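Local atomic coordinates of putative methylthioribose-1-phosphate isomerase (Pyrococcus horikoshii OT3, PDB entry 6A34), a protein that probably catalyses the interconversion of methylthioribose-1-phosphate and methylthioribulose-1-phosphate in methionine salvage, as a member of the eIF-2B alpha/beta/delta family. Residues N162-C167 with L195-E200; V157-N162 with V239-V244; H166-S171 with A212-Y217; M150-A155 with V184-K189. All blocks are in the same frame, centred on the assembly; numbering follows the deposited sequence.

How the contacts relate
Contacts 1 and 2 put strands 193-199 and 241-244 on either side of strand 161-165 in one largely parallel sheet; their centres lie about 10 Å apart and they share Asn162. Contact 3 follows the same strand out into its loop and ties that loop to helix 206-217, its centre about 9 Å from that of contact 1. It carries Cys167, predicted to stabilise the transition state, whose side chain lies about 4 Å from those of Gln206 and Lys258, both predicted to bind substrate. Contact 4, away from these sites, packs helix 125-157 against helix 180-189. A salt bridge from Arg185 NH2 to Glu214 OE1, 2.9 Å, joins contacts 3 and 4.

Contact 1. Residues N162-C167 with L195-E200; sequences NILTHC and LLWLDE
Ile163 bonds to both neighbours across two parallel strands: its N to Leu195 O, its O to Trp197 N (2.8 Å); further on, Thr165 N meets Trp197 O and Asp199 N meets Thr165 O. On the side that carries Leu164 and Trp197, the CD2 methyl of Leu164 presses on Trp197 CB at 3.6 Å; on the other, Thr165 CG2 and Leu198 CD2 run side by side at 3.5 Å. Asp199 ends the strand. Its CB sits 3.4 Å from His166 ND1, and CG lies 3.5 Å from Thr165 O. CG stands anti to the carbonyl carbon (chi1 -67°), which brings OD2 to the edge of the imidazole. There OD2 accepts a hydrogen bond from ND1 at 2.7 Å through its anti lone pair, in the ring plane, with the carboxylate turned 84° to the ring. OD1 lies against Leu164 CD1, buried and with no polar partner in the model. Cutting the side chain back to an alanine here removes the carboxylate and is likely to leave ND1 without its acceptor and the imidazole less firmly oriented. With His166 NE2 bonded to Ile259 O as well, both ring nitrogens are held, which fixes the ring's rotation just before Cys167.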
loop_
_atom_site.group_PDB
_atom_site.type_symbol
_atom_site.label_atom_id
_atom_site.label_comp_id
_atom_site.label_asym_id
_atom_site.label_seq_id
_atom_site.Cartn_x
_atom_site.Cartn_y
_atom_site.Cartn_z
ATOM N N ASN A 162 4.446 3.011 -21.414
ATOM C CA ASN A 162 4.153 2.469 -20.148
ATOM C C ASN A 162 3.276 3.482 -19.406
ATOM O O ASN A 162 3.684 4.621 -19.145
ATOM C CB ASN A 162 5.464 2.141 -19.426
ATOM C CG ASN A 162 6.367 1.200 -20.207
ATOM O OD1 ASN A 162 5.916 0.439 -21.074
ATOM N ND2 ASN A 162 7.653 1.228 -19.895
ATOM N N ILE A 163 2.062 3.049 -19.087
ATOM C CA ILE A 163 1.075 3.810 -18.357
ATOM C C ILE A 163 0.902 3.199 -16.966
ATOM O O ILE A 163 0.981 1.995 -16.824
ATOM C CB ILE A 163 -0.269 3.778 -19.098
ATOM C CG1 ILE A 163 -0.116 4.160 -20.572
ATOM C CG2 ILE A 163 -1.270 4.644 -18.354
ATOM C CD1 ILE A 163 0.532 5.515 -20.789
ATOM N N LEU A 164 0.599 4.039 -15.973
ATOM C CA LEU A 164 0.330 3.561 -14.583
ATOM C C LEU A 164 -1.044 4.082 -14.138
ATOM O O LEU A 164 -1.454 5.180 -14.457
ATOM C CB LEU A 164 1.553 3.936 -13.730
ATOM C CG LEU A 164 1.527 4.150 -12.210
ATOM C CD1 LEU A 164 0.181 4.107 -11.529
ATOM C CD2 LEU A 164 2.526 3.250 -11.499
ATOM N N THR A 165 -1.789 3.226 -13.460
ATOM C CA THR A 165 -3.085 3.615 -12.932
ATOM C C THR A 165 -3.249 3.043 -11.528
ATOM O O THR A 165 -2.330 2.404 -10.967
ATOM C CB THR A 165 -4.223 3.223 -13.886
ATOM O OG1 THR A 165 -5.436 3.906 -13.551
ATOM C CG2 THR A 165 -4.477 1.740 -13.911
ATOM N N HIS A 166 -4.416 3.375 -10.971
ATOM C CA HIS A 166 -4.742 3.255 -9.596
ATOM C C HIS A 166 -6.207 2.837 -9.485
ATOM O O HIS A 166 -7.060 3.310 -10.240
ATOM C CB HIS A 166 -4.463 4.602 -8.918
ATOM C CG HIS A 166 -4.339 4.538 -7.428
ATOM N ND1 HIS A 166 -3.193 4.114 -6.805
ATOM C CD2 HIS A 166 -5.192 4.868 -6.435
ATOM C CE1 HIS A 166 -3.345 4.179 -5.489
ATOM N NE2 HIS A 166 -4.556 4.642 -5.231
ATOM N N CYS A 167 -6.490 1.974 -8.514
ATOM C CA CYS A 167 -7.841 1.528 -8.207
ATOM C C CYS A 167 -8.423 0.747 -9.386
ATOM O O CYS A 167 -7.668 0.103 -10.125
ATOM C CB CYS A 167 -8.765 2.683 -7.824
ATOM S SG CYS A 167 -10.108 2.120 -6.738
ATOM N N LEU A 195 2.693 -1.501 -21.671
ATOM C CA LEU A 195 2.673 -1.986 -20.309
ATOM C C LEU A 195 1.752 -1.081 -19.500
ATOM O O LEU A 195 1.841 0.136 -19.621
ATOM C CB LEU A 195 4.095 -1.991 -19.735
ATOM C CG LEU A 195 4.194 -2.329 -18.244
ATOM C CD1 LEU A 195 3.818 -3.769 -17.971
ATOM C CD2 LEU A 195 5.597 -2.056 -17.696
ATOM N N LEU A 196 0.876 -1.710 -18.711
ATOM C CA LEU A 196 0.037 -1.051 -17.762
ATOM C C LEU A 196 0.469 -1.449 -16.348
ATOM O O LEU A 196 0.193 -2.554 -15.936
ATOM C CB LEU A 196 -1.420 -1.451 -17.996
ATOM C CG LEU A 196 -2.440 -0.708 -17.130
ATOM C CD1 LEU A 196 -2.300 0.793 -17.277
ATOM C CD2 LEU A 196 -3.860 -1.135 -17.476
ATOM N N TRP A 197 1.076 -0.515 -15.604
ATOM C CA TRP A 197 1.276 -0.706 -14.162
ATOM C C TRP A 197 -0.056 -0.527 -13.439
ATOM O O TRP A 197 -0.775 0.481 -13.679
ATOM C CB TRP A 197 2.270 0.303 -13.590
ATOM C CG TRP A 197 3.631 0.225 -14.179
ATOM C CD1 TRP A 197 4.124 1.002 -15.173
ATOM C CD2 TRP A 197 4.680 -0.679 -13.805
ATOM N NE1 TRP A 197 5.421 0.654 -15.425
ATOM C CE2 TRP A 197 5.790 -0.365 -14.600
ATOM C CE3 TRP A 197 4.792 -1.706 -12.858
ATOM C CZ2 TRP A 197 7.011 -1.025 -14.477
ATOM C CZ3 TRP A 197 5.992 -2.376 -12.746
ATOM C CH2 TRP A 197 7.088 -2.045 -13.550
ATOM N N LEU A 198 -0.327 -1.447 -12.512
ATOM C CA LEU A 198 -1.517 -1.432 -11.657
ATOM C C LEU A 198 -1.108 -1.393 -10.186
ATOM O O LEU A 198 -0.565 -2.383 -9.675
ATOM C CB LEU A 198 -2.340 -2.698 -11.899
ATOM C CG LEU A 198 -2.836 -2.869 -13.324
ATOM C CD1 LEU A 198 -3.571 -4.215 -13.459
ATOM C CD2 LEU A 198 -3.724 -1.698 -13.722
ATOM N N ASP A 199 -1.400 -0.269 -9.517
ATOM C CA ASP A 199 -1.288 -0.163 -8.066
ATOM C C ASP A 199 -2.353 -1.087 -7.476
ATOM O O ASP A 199 -3.514 -1.014 -7.887
ATOM C CB ASP A 199 -1.535 1.264 -7.578
ATOM C CG ASP A 199 -0.493 2.303 -7.972
ATOM O OD1 ASP A 199 0.607 1.928 -8.395
ATOM O OD2 ASP A 199 -0.799 3.504 -7.832
ATOM N N GLU A 200 -1.981 -1.924 -6.501
ATOM C CA GLU A 200 -2.940 -2.855 -5.905
ATOM C C GLU A 200 -4.104 -2.094 -5.258
ATOM O O GLU A 200 -5.240 -2.604 -5.261
ATOM C CB GLU A 200 -2.245 -3.823 -4.946
ATOM C CG GLU A 200 -1.535 -3.198 -3.748
ATOM C CD GLU A 200 -0.980 -4.262 -2.799
ATOM O OE1 GLU A 200 -1.139 -5.452 -3.144
ATOM O OE2 GLU A 200 -0.417 -3.917 -1.701
HETATM O O HOH W 1 -4.889 -0.299 -10.407
#

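Contact 2. Residues V157-N162 with V239-V244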
loop_
_atom_site.group_PDB
_atom_site.type_symbol
_atom_site.label_atom_id
_atom_site.label_comp_id
_atom_site.label_asym_id
_atom_site.label_seq_id
_atom_site.Cartn_x
_atom_site.Cartn_y
_atom_site.Cartn_z
ATOM N N VAL A 157 -4.119 11.622 -26.407
ATOM C CA VAL A 157 -3.297 12.560 -25.629
ATOM C C VAL A 157 -2.240 11.820 -24.802
ATOM O O VAL A 157 -1.237 12.410 -24.503
ATOM C CB VAL A 157 -4.151 13.488 -24.738
ATOM C CG1 VAL A 157 -5.012 14.453 -25.555
ATOM C CG2 VAL A 157 -4.995 12.723 -23.739
ATOM N N LEU A 158 -2.483 10.569 -24.382
ATOM C CA LEU A 158 -1.455 9.802 -23.678
ATOM C C LEU A 158 -0.360 9.411 -24.661
ATOM O O LEU A 158 -0.628 9.094 -25.815
ATOM C CB LEU A 158 -2.010 8.518 -23.060
ATOM C CG LEU A 158 -2.993 8.652 -21.905
ATOM C CD1 LEU A 158 -2.981 7.384 -21.062
ATOM C CD2 LEU A 158 -2.708 9.859 -21.050
ATOM N N PRO A 159 0.898 9.311 -24.189
ATOM C CA PRO A 159 1.968 8.743 -25.002
ATOM C C PRO A 159 1.828 7.217 -25.117
ATOM O O PRO A 159 1.257 6.577 -24.233
ATOM C CB PRO A 159 3.211 9.132 -24.188
ATOM C CG PRO A 159 2.727 9.060 -22.766
ATOM C CD PRO A 159 1.327 9.641 -22.823
ATOM N N GLU A 160 2.363 6.659 -26.206
ATOM C CA GLU A 160 2.670 5.259 -26.289
ATOM C C GLU A 160 3.689 4.930 -25.212
ATOM O O GLU A 160 4.604 5.727 -24.952
ATOM C CB GLU A 160 3.407 4.823 -27.558
ATOM C CG GLU A 160 2.936 5.479 -28.835
ATOM C CD GLU A 160 3.315 4.672 -30.069
ATOM O OE1 GLU A 160 2.726 4.954 -31.148
ATOM O OE2 GLU A 160 4.199 3.752 -29.932
ATOM N N GLY A 161 3.549 3.738 -24.644
ATOM C CA GLY A 161 4.542 3.192 -23.775
ATOM C C GLY A 161 3.900 2.624 -22.553
ATOM O O GLY A 161 2.910 1.949 -22.644
ATOM N N ASN A 162 4.446 3.011 -21.414
ATOM C CA ASN A 162 4.153 2.469 -20.148
ATOM C C ASN A 162 3.276 3.482 -19.406
ATOM O O ASN A 162 3.684 4.621 -19.145
ATOM C CB ASN A 162 5.464 2.141 -19.426
ATOM C CG ASN A 162 6.367 1.200 -20.207
ATOM O OD1 ASN A 162 5.916 0.439 -21.074
ATOM N ND2 ASN A 162 7.653 1.228 -19.895
ATOM N N VAL A 239 7.733 4.700 -16.244
ATOM C CA VAL A 239 6.380 5.230 -16.455
ATOM C C VAL A 239 6.425 6.483 -17.355
ATOM O O VAL A 239 7.030 7.499 -16.985
ATOM C CB VAL A 239 5.704 5.581 -15.123
ATOM C CG1 VAL A 239 4.280 6.112 -15.346
ATOM C CG2 VAL A 239 5.739 4.431 -14.114
ATOM N N ASP A 240 5.682 6.429 -18.471
ATOM C CA ASP A 240 5.586 7.510 -19.434
ATOM C C ASP A 240 4.417 8.451 -19.108
ATOM O O ASP A 240 4.490 9.616 -19.405
ATOM C CB ASP A 240 5.514 6.942 -20.858
ATOM C CG ASP A 240 6.684 6.029 -21.226
ATOM O OD1 ASP A 240 7.852 6.408 -20.961
ATOM O OD2 ASP A 240 6.424 4.911 -21.760
ATOM N N ALA A 241 3.332 7.939 -18.517
ATOM C CA ALA A 241 2.218 8.766 -18.083
ATOM C C ALA A 241 1.373 7.998 -17.070
ATOM O O ALA A 241 1.439 6.774 -16.992
ATOM C CB ALA A 241 1.388 9.188 -19.267
ATOM N N ILE A 242 0.596 8.749 -16.289
ATOM C CA ILE A 242 -0.262 8.217 -15.250
ATOM C C ILE A 242 -1.701 8.651 -15.560
ATOM O O ILE A 242 -1.928 9.757 -15.908
ATOM C CB ILE A 242 0.202 8.725 -13.875
ATOM C CG1 ILE A 242 1.593 8.211 -13.516
ATOM C CG2 ILE A 242 -0.821 8.380 -12.828
ATOM C CD1 ILE A 242 2.305 9.033 -12.459
ATOM N N ILE A 243 -2.658 7.735 -15.469
ATOM C CA ILE A 243 -4.028 8.065 -15.695
ATOM C C ILE A 243 -4.827 7.479 -14.543
ATOM O O ILE A 243 -4.613 6.329 -14.154
ATOM C CB ILE A 243 -4.547 7.613 -17.082
ATOM C CG1 ILE A 243 -5.986 8.086 -17.298
ATOM C CG2 ILE A 243 -4.439 6.129 -17.312
ATOM C CD1 ILE A 243 -6.482 7.970 -18.711
ATOM N N VAL A 244 -5.712 8.313 -13.998
ATOM C CA VAL A 244 -6.586 7.916 -12.927
ATOM C C VAL A 244 -8.016 8.331 -13.261
ATOM O O VAL A 244 -8.252 9.189 -14.102
ATOM C CB VAL A 244 -6.146 8.513 -11.587
ATOM C CG1 VAL A 244 -4.753 8.036 -11.208
ATOM C CG2 VAL A 244 -6.258 10.024 -11.607
HETATM O O HOH W 2 8.918 4.287 -19.408
#
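Asn162 and Asp240 bring the two backbones together where strand 241-244 starts beside strand 161-165: Asn162 O takes the amide of Asp240 at 2.8 Å, in the carbonyl plane, and a weak second bond from Ala241 N. The Asp240 side chain closes the exchange from the other direction. Its CG stands beside its own backbone N (chi1 -56°), and OD2 reaches back to Asn162 N at 2.8 Å in a nearly straight bond (170°), met on the anti side of the carboxylate and somewhat out of its plane. The same oxygen lies 3.2 Å from Gly161 CA, where a beta carbon would collide with it; the backbone of Gly161 is also in a region that a side chain would strain. Asp240 OD1 receives a bond from a water at 2.8 Å, and that water is weakly held by Asn162 ND2. Before Gly161, and further along strand 241-244, the contact turns apolar. Pro159 rests its CD on the Ala241 methyl at 3.6 Å, with CG close by, while Leu158 CD1 meets Ile243 CG2 at 4.2 Å, near Met187 of helix 180-189. From strand 161-165 the chain first builds the sheet outward through 193-199 and 222-225, then returns to add 241-244 on the other flank, the change of direction of a Rossmann-like parallel sheet.

Contact 3. Residues H166-S171 with A212-Y217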
loop_
_atom_site.group_PDB
_atom_site.type_symbol
_atom_site.label_atom_id
_atom_site.label_comp_id
_atom_site.label_asym_id
_atom_site.label_seq_id
_atom_site.Cartn_x
_atom_site.Cartn_y
_atom_site.Cartn_z
ATOM N N HIS A 166 -4.416 3.375 -10.971
ATOM C CA HIS A 166 -4.742 3.255 -9.596
ATOM C C HIS A 166 -6.207 2.837 -9.485
ATOM O O HIS A 166 -7.060 3.310 -10.240
ATOM C CB HIS A 166 -4.463 4.602 -8.918
ATOM C CG HIS A 166 -4.339 4.538 -7.428
ATOM N ND1 HIS A 166 -3.193 4.114 -6.805
ATOM C CD2 HIS A 166 -5.192 4.868 -6.435
ATOM C CE1 HIS A 166 -3.345 4.179 -5.489
ATOM N NE2 HIS A 166 -4.556 4.642 -5.231
ATOM N N CYS A 167 -6.490 1.974 -8.514
ATOM C CA CYS A 167 -7.841 1.528 -8.207
ATOM C C CYS A 167 -8.423 0.747 -9.386
ATOM O O CYS A 167 -7.668 0.103 -10.125
ATOM C CB CYS A 167 -8.765 2.683 -7.824
ATOM S SG CYS A 167 -10.108 2.120 -6.738
ATOM N N ASN A 168 -9.764 0.784 -9.506
ATOM C CA ASN A 168 -10.518 0.180 -10.620
ATOM C C ASN A 168 -11.485 1.209 -11.224
ATOM O O ASN A 168 -12.487 1.597 -10.588
ATOM C CB ASN A 168 -11.360 -1.047 -10.234
ATOM C CG ASN A 168 -12.047 -1.649 -11.449
ATOM O OD1 ASN A 168 -13.274 -1.622 -11.546
ATOM N ND2 ASN A 168 -11.267 -2.164 -12.397
ATOM N N ALA A 169 -11.171 1.580 -12.468
ATOM C CA ALA A 169 -11.946 2.469 -13.279
ATOM C C ALA A 169 -12.074 1.831 -14.660
ATOM O O ALA A 169 -12.080 2.518 -15.685
ATOM C CB ALA A 169 -11.301 3.827 -13.345
ATOM N N GLY A 170 -12.219 0.499 -14.630
ATOM C CA GLY A 170 -12.358 -0.366 -15.798
ATOM C C GLY A 170 -13.818 -0.697 -16.091
ATOM O O GLY A 170 -14.737 -0.035 -15.599
ATOM N N SER A 171 -14.011 -1.754 -16.882
ATOM C CA SER A 171 -15.291 -2.175 -17.351
ATOM C C SER A 171 -16.176 -2.524 -16.160
ATOM O O SER A 171 -17.311 -2.179 -16.136
ATOM C CB SER A 171 -15.136 -3.317 -18.288
ATOM O OG SER A 171 -16.341 -3.597 -18.960
ATOM N N ALA A 212 -6.709 -6.013 -12.116
ATOM C CA ALA A 212 -5.706 -6.981 -12.599
ATOM C C ALA A 212 -6.433 -8.098 -13.397
ATOM O O ALA A 212 -5.958 -8.562 -14.440
ATOM C CB ALA A 212 -4.869 -7.500 -11.447
ATOM N N TRP A 213 -7.623 -8.471 -12.915
ATOM C CA TRP A 213 -8.445 -9.481 -13.493
ATOM C C TRP A 213 -8.976 -9.049 -14.871
ATOM O O TRP A 213 -8.702 -9.719 -15.845
ATOM C CB TRP A 213 -9.575 -9.849 -12.534
ATOM C CG TRP A 213 -10.399 -10.940 -13.118
ATOM C CD1 TRP A 213 -10.131 -12.270 -13.057
ATOM C CD2 TRP A 213 -11.546 -10.787 -13.969
ATOM N NE1 TRP A 213 -11.047 -12.956 -13.800
ATOM C CE2 TRP A 213 -11.939 -12.086 -14.358
ATOM C CE3 TRP A 213 -12.285 -9.694 -14.433
ATOM C CZ2 TRP A 213 -13.032 -12.323 -15.195
ATOM C CZ3 TRP A 213 -13.383 -9.929 -15.242
ATOM C CH2 TRP A 213 -13.744 -11.225 -15.623
ATOM N N GLU A 214 -9.704 -7.931 -14.958
ATOM C CA GLU A 214 -10.351 -7.553 -16.233
ATOM C C GLU A 214 -9.315 -7.209 -17.306
ATOM O O GLU A 214 -9.561 -7.499 -18.462
ATOM C CB GLU A 214 -11.376 -6.426 -16.102
ATOM C CG GLU A 214 -10.892 -5.136 -15.448
ATOM C CD GLU A 214 -11.845 -3.985 -15.747
ATOM O OE1 GLU A 214 -11.941 -3.632 -16.937
ATOM O OE2 GLU A 214 -12.576 -3.513 -14.821
ATOM N N TYR A 215 -8.191 -6.563 -16.943
ATOM C CA TYR A 215 -7.258 -6.136 -17.974
ATOM C C TYR A 215 -6.495 -7.361 -18.466
ATOM O O TYR A 215 -6.144 -7.460 -19.664
ATOM C CB TYR A 215 -6.334 -5.009 -17.500
ATOM C CG TYR A 215 -7.031 -3.705 -17.188
ATOM C CD1 TYR A 215 -7.994 -3.185 -18.042
ATOM C CD2 TYR A 215 -6.758 -2.996 -16.027
ATOM C CE1 TYR A 215 -8.645 -1.993 -17.768
ATOM C CE2 TYR A 215 -7.398 -1.801 -15.742
ATOM C CZ TYR A 215 -8.349 -1.292 -16.613
ATOM O OH TYR A 215 -9.018 -0.128 -16.338
ATOM N N SER A 216 -6.235 -8.284 -17.541
ATOM C CA SER A 216 -5.666 -9.563 -17.913
ATOM C C SER A 216 -6.646 -10.355 -18.807
ATOM O O SER A 216 -6.280 -10.819 -19.862
ATOM C CB SER A 216 -5.235 -10.351 -16.718
ATOM O OG SER A 216 -4.412 -11.408 -17.163
ATOM N N TYR A 217 -7.902 -10.475 -18.393
ATOM C CA TYR A 217 -8.917 -11.136 -19.180
ATOM C C TYR A 217 -8.867 -10.692 -20.644
ATOM O O TYR A 217 -8.994 -11.528 -21.540
ATOM C CB TYR A 217 -10.310 -10.871 -18.614
ATOM C CG TYR A 217 -11.389 -11.769 -19.170
ATOM C CD1 TYR A 217 -12.089 -11.401 -20.302
ATOM C CD2 TYR A 217 -11.728 -12.964 -18.559
ATOM C CE1 TYR A 217 -13.098 -12.188 -20.822
ATOM C CE2 TYR A 217 -12.739 -13.768 -19.066
ATOM C CZ TYR A 217 -13.426 -13.380 -20.211
ATOM O OH TYR A 217 -14.447 -14.120 -20.748
HETATM O O HOH W 3 -8.778 0.495 -13.732
#
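Glu214 and Ser171 meet through a carboxylate that reaches from helix 206-217 into the loop after strand 161-165. Its OE1 accepts Ser171 N at 2.8 Å on the syn lone pair and also takes a salt bridge from Arg185. OE2 receives Asn168 ND2 at 3.1 Å, almost straight (174°); Glu214 OE2 lies in the Asn168 amide plane, but ND2 approaches it from above the carboxylate plane. Leu172 N is a further donor to OE2, so each oxygen has two. Glu214 CG lies between the backbone N and the carbonyl carbon (chi1 54°), and from there the extended chain carries the carboxylate over Gly170, whose CA is 3.3 Å from OE2; a beta carbon on Gly170 would collide with OE2 as the carboxylate now stands. Asn168 is satisfied at both ends: ND2 also bonds to Ser211 OG, and OD1 accepts from Arg57, a predicted substrate-binding residue. Ser171 OG bonds to Leu177 N. Beside Gly170, Tyr215 OH shares a water with Ala169 N, 2.7 Å from the hydroxyl. A buried carboxylate thus gathers main-chain and side-chain donors to shape the loop after the first strand of this Rossmann-like domain, where Cys167 stands at the predicted active site.

Contact 4. Residues M150-A155 with V184-K189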
loop_
_atom_site.group_PDB
_atom_site.type_symbol
_atom_site.label_atom_id
_atom_site.label_comp_id
_atom_site.label_asym_id
_atom_site.label_seq_id
_atom_site.Cartn_x
_atom_site.Cartn_y
_atom_site.Cartn_z
ATOM N N MET A 150 -14.619 8.874 -24.183
ATOM C CA MET A 150 -13.495 9.103 -23.259
ATOM C C MET A 150 -12.258 8.328 -23.730
ATOM O O MET A 150 -11.177 8.842 -23.709
ATOM C CB MET A 150 -13.819 8.617 -21.846
ATOM C CG MET A 150 -14.334 9.672 -20.916
ATOM S SD MET A 150 -14.870 8.843 -19.382
ATOM C CE MET A 150 -16.633 8.672 -19.656
ATOM N N GLY A 151 -12.440 7.059 -24.103
ATOM C CA GLY A 151 -11.340 6.179 -24.462
ATOM C C GLY A 151 -10.550 6.735 -25.631
ATOM O O GLY A 151 -9.311 6.721 -25.616
ATOM N N HIS A 152 -11.281 7.186 -26.661
ATOM C CA HIS A 152 -10.671 7.684 -27.901
ATOM C C HIS A 152 -10.028 9.051 -27.643
ATOM O O HIS A 152 -8.923 9.292 -28.145
ATOM C CB HIS A 152 -11.673 7.718 -29.075
ATOM C CG HIS A 152 -12.093 6.363 -29.531
ATOM N ND1 HIS A 152 -13.080 5.643 -28.887
ATOM C CD2 HIS A 152 -11.616 5.556 -30.503
ATOM C CE1 HIS A 152 -13.213 4.460 -29.474
ATOM N NE2 HIS A 152 -12.322 4.377 -30.458
ATOM N N TYR A 153 -10.695 9.922 -26.871
ATOM C CA TYR A 153 -10.097 11.236 -26.501
ATOM C C TYR A 153 -8.814 11.042 -25.690
ATOM O O TYR A 153 -7.814 11.651 -25.992
ATOM C CB TYR A 153 -11.035 12.089 -25.663
ATOM C CG TYR A 153 -12.099 12.797 -26.454
ATOM C CD1 TYR A 153 -11.755 13.677 -27.466
ATOM C CD2 TYR A 153 -13.444 12.642 -26.146
ATOM C CE1 TYR A 153 -12.720 14.365 -28.179
ATOM C CE2 TYR A 153 -14.422 13.303 -26.864
ATOM C CZ TYR A 153 -14.054 14.164 -27.882
ATOM O OH TYR A 153 -14.991 14.850 -28.573
ATOM N N GLY A 154 -8.854 10.121 -24.719
ATOM C CA GLY A 154 -7.702 9.841 -23.868
ATOM C C GLY A 154 -6.566 9.208 -24.644
ATOM O O GLY A 154 -5.413 9.515 -24.408
ATOM N N ALA A 155 -6.901 8.305 -25.571
ATOM C CA ALA A 155 -5.890 7.607 -26.360
ATOM C C ALA A 155 -5.118 8.580 -27.276
ATOM O O ALA A 155 -3.971 8.292 -27.587
ATOM C CB ALA A 155 -6.523 6.482 -27.146
ATOM N N VAL A 184 -7.222 2.720 -21.957
ATOM C CA VAL A 184 -6.208 1.692 -22.078
ATOM C C VAL A 184 -6.653 0.597 -23.062
ATOM O O VAL A 184 -5.798 0.010 -23.752
ATOM C CB VAL A 184 -5.787 1.127 -20.714
ATOM C CG1 VAL A 184 -5.161 2.203 -19.848
ATOM C CG2 VAL A 184 -6.932 0.452 -19.987
ATOM N N ARG A 185 -7.958 0.344 -23.184
ATOM C CA ARG A 185 -8.425 -0.656 -24.202
ATOM C C ARG A 185 -8.192 -0.110 -25.628
ATOM O O ARG A 185 -7.646 -0.783 -26.466
ATOM C CB ARG A 185 -9.870 -1.067 -23.920
ATOM C CG ARG A 185 -9.967 -2.073 -22.782
ATOM C CD ARG A 185 -11.405 -2.301 -22.352
ATOM N NE ARG A 185 -11.497 -3.501 -21.518
ATOM C CZ ARG A 185 -11.469 -3.503 -20.194
ATOM N NH1 ARG A 185 -11.599 -2.363 -19.531
ATOM N NH2 ARG A 185 -11.307 -4.648 -19.539
ATOM N N VAL A 186 -8.495 1.167 -25.865
ATOM C CA VAL A 186 -8.243 1.741 -27.162
ATOM C C VAL A 186 -6.737 1.732 -27.454
ATOM O O VAL A 186 -6.313 1.366 -28.552
ATOM C CB VAL A 186 -8.835 3.151 -27.270
ATOM C CG1 VAL A 186 -8.379 3.828 -28.534
ATOM C CG2 VAL A 186 -10.345 3.125 -27.198
ATOM N N MET A 187 -5.925 2.129 -26.466
ATOM C CA MET A 187 -4.499 2.163 -26.625
ATOM C C MET A 187 -3.991 0.753 -26.964
ATOM O O MET A 187 -3.084 0.606 -27.786
ATOM C CB MET A 187 -3.803 2.684 -25.355
ATOM C CG MET A 187 -4.008 4.162 -25.135
ATOM S SD MET A 187 -3.107 4.819 -23.712
ATOM C CE MET A 187 -1.410 4.627 -24.271
ATOM N N HIS A 188 -4.542 -0.269 -26.301
ATOM C CA HIS A 188 -4.064 -1.656 -26.475
ATOM C C HIS A 188 -4.342 -2.121 -27.913
ATOM O O HIS A 188 -3.474 -2.687 -28.575
ATOM C CB HIS A 188 -4.686 -2.595 -25.430
ATOM C CG HIS A 188 -4.377 -4.033 -25.660
ATOM N ND1 HIS A 188 -3.128 -4.565 -25.426
ATOM C CD2 HIS A 188 -5.135 -5.052 -26.109
ATOM C CE1 HIS A 188 -3.136 -5.858 -25.700
ATOM N NE2 HIS A 188 -4.342 -6.175 -26.133
ATOM N N LYS A 189 -5.557 -1.857 -28.389
ATOM C CA LYS A 189 -5.938 -2.167 -29.771
ATOM C C LYS A 189 -5.014 -1.443 -30.752
ATOM O O LYS A 189 -4.653 -2.014 -31.799
ATOM C CB LYS A 189 -7.379 -1.735 -30.088
ATOM C CG LYS A 189 -8.352 -2.875 -30.325
ATOM C CD LYS A 189 -8.386 -3.841 -29.156
ATOM C CE LYS A 189 -8.067 -5.264 -29.555
ATOM N NZ LYS A 189 -8.311 -6.192 -28.426
#
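The His152 imidazole offers one face to Val186, whose CG2 methyl sits above the middle of the ring, 4.0 Å from the centroid and 12° off the normal, a CH-pi contact. The ring edge is used differently: ND1 bonds to Leu148 O one turn earlier in its own helix, and NE2 also has a hydrogen-bonding partner beyond the two segments. His152 starts out from the backbone away from helix 180-189, but with CG beside the backbone N (chi1 -68°) the ring swings back over the valine. Val186 makes most of the contacts across the interface. Its two methyls part, with CG1 anti to the backbone N: CG1 touches Ala155 CB at 3.5 Å, while CG2, besides its place over the ring, lies 3.9 Å from Gly151 C. A beta carbon at Gly151 would be tight against that methyl. Met187 adds its CG beside Ala155 CB at 4.0 Å, and its chain runs on toward Leu158 and Ile163. With Gly151 and Ala155 at the interface the helix segments come to 8.3 Å between axes, at a crossing angle of -62°. Replacing the histidine by an alanine would probably open a gap over Val186 CG2 and leave Leu148 O without this donor. The contact is made by apolar groups and a ring face, without hydrogen bonds between the segments, so the helices are held to each other here by close apolar fit, while the polar edge of the imidazole is satisfied elsewhere.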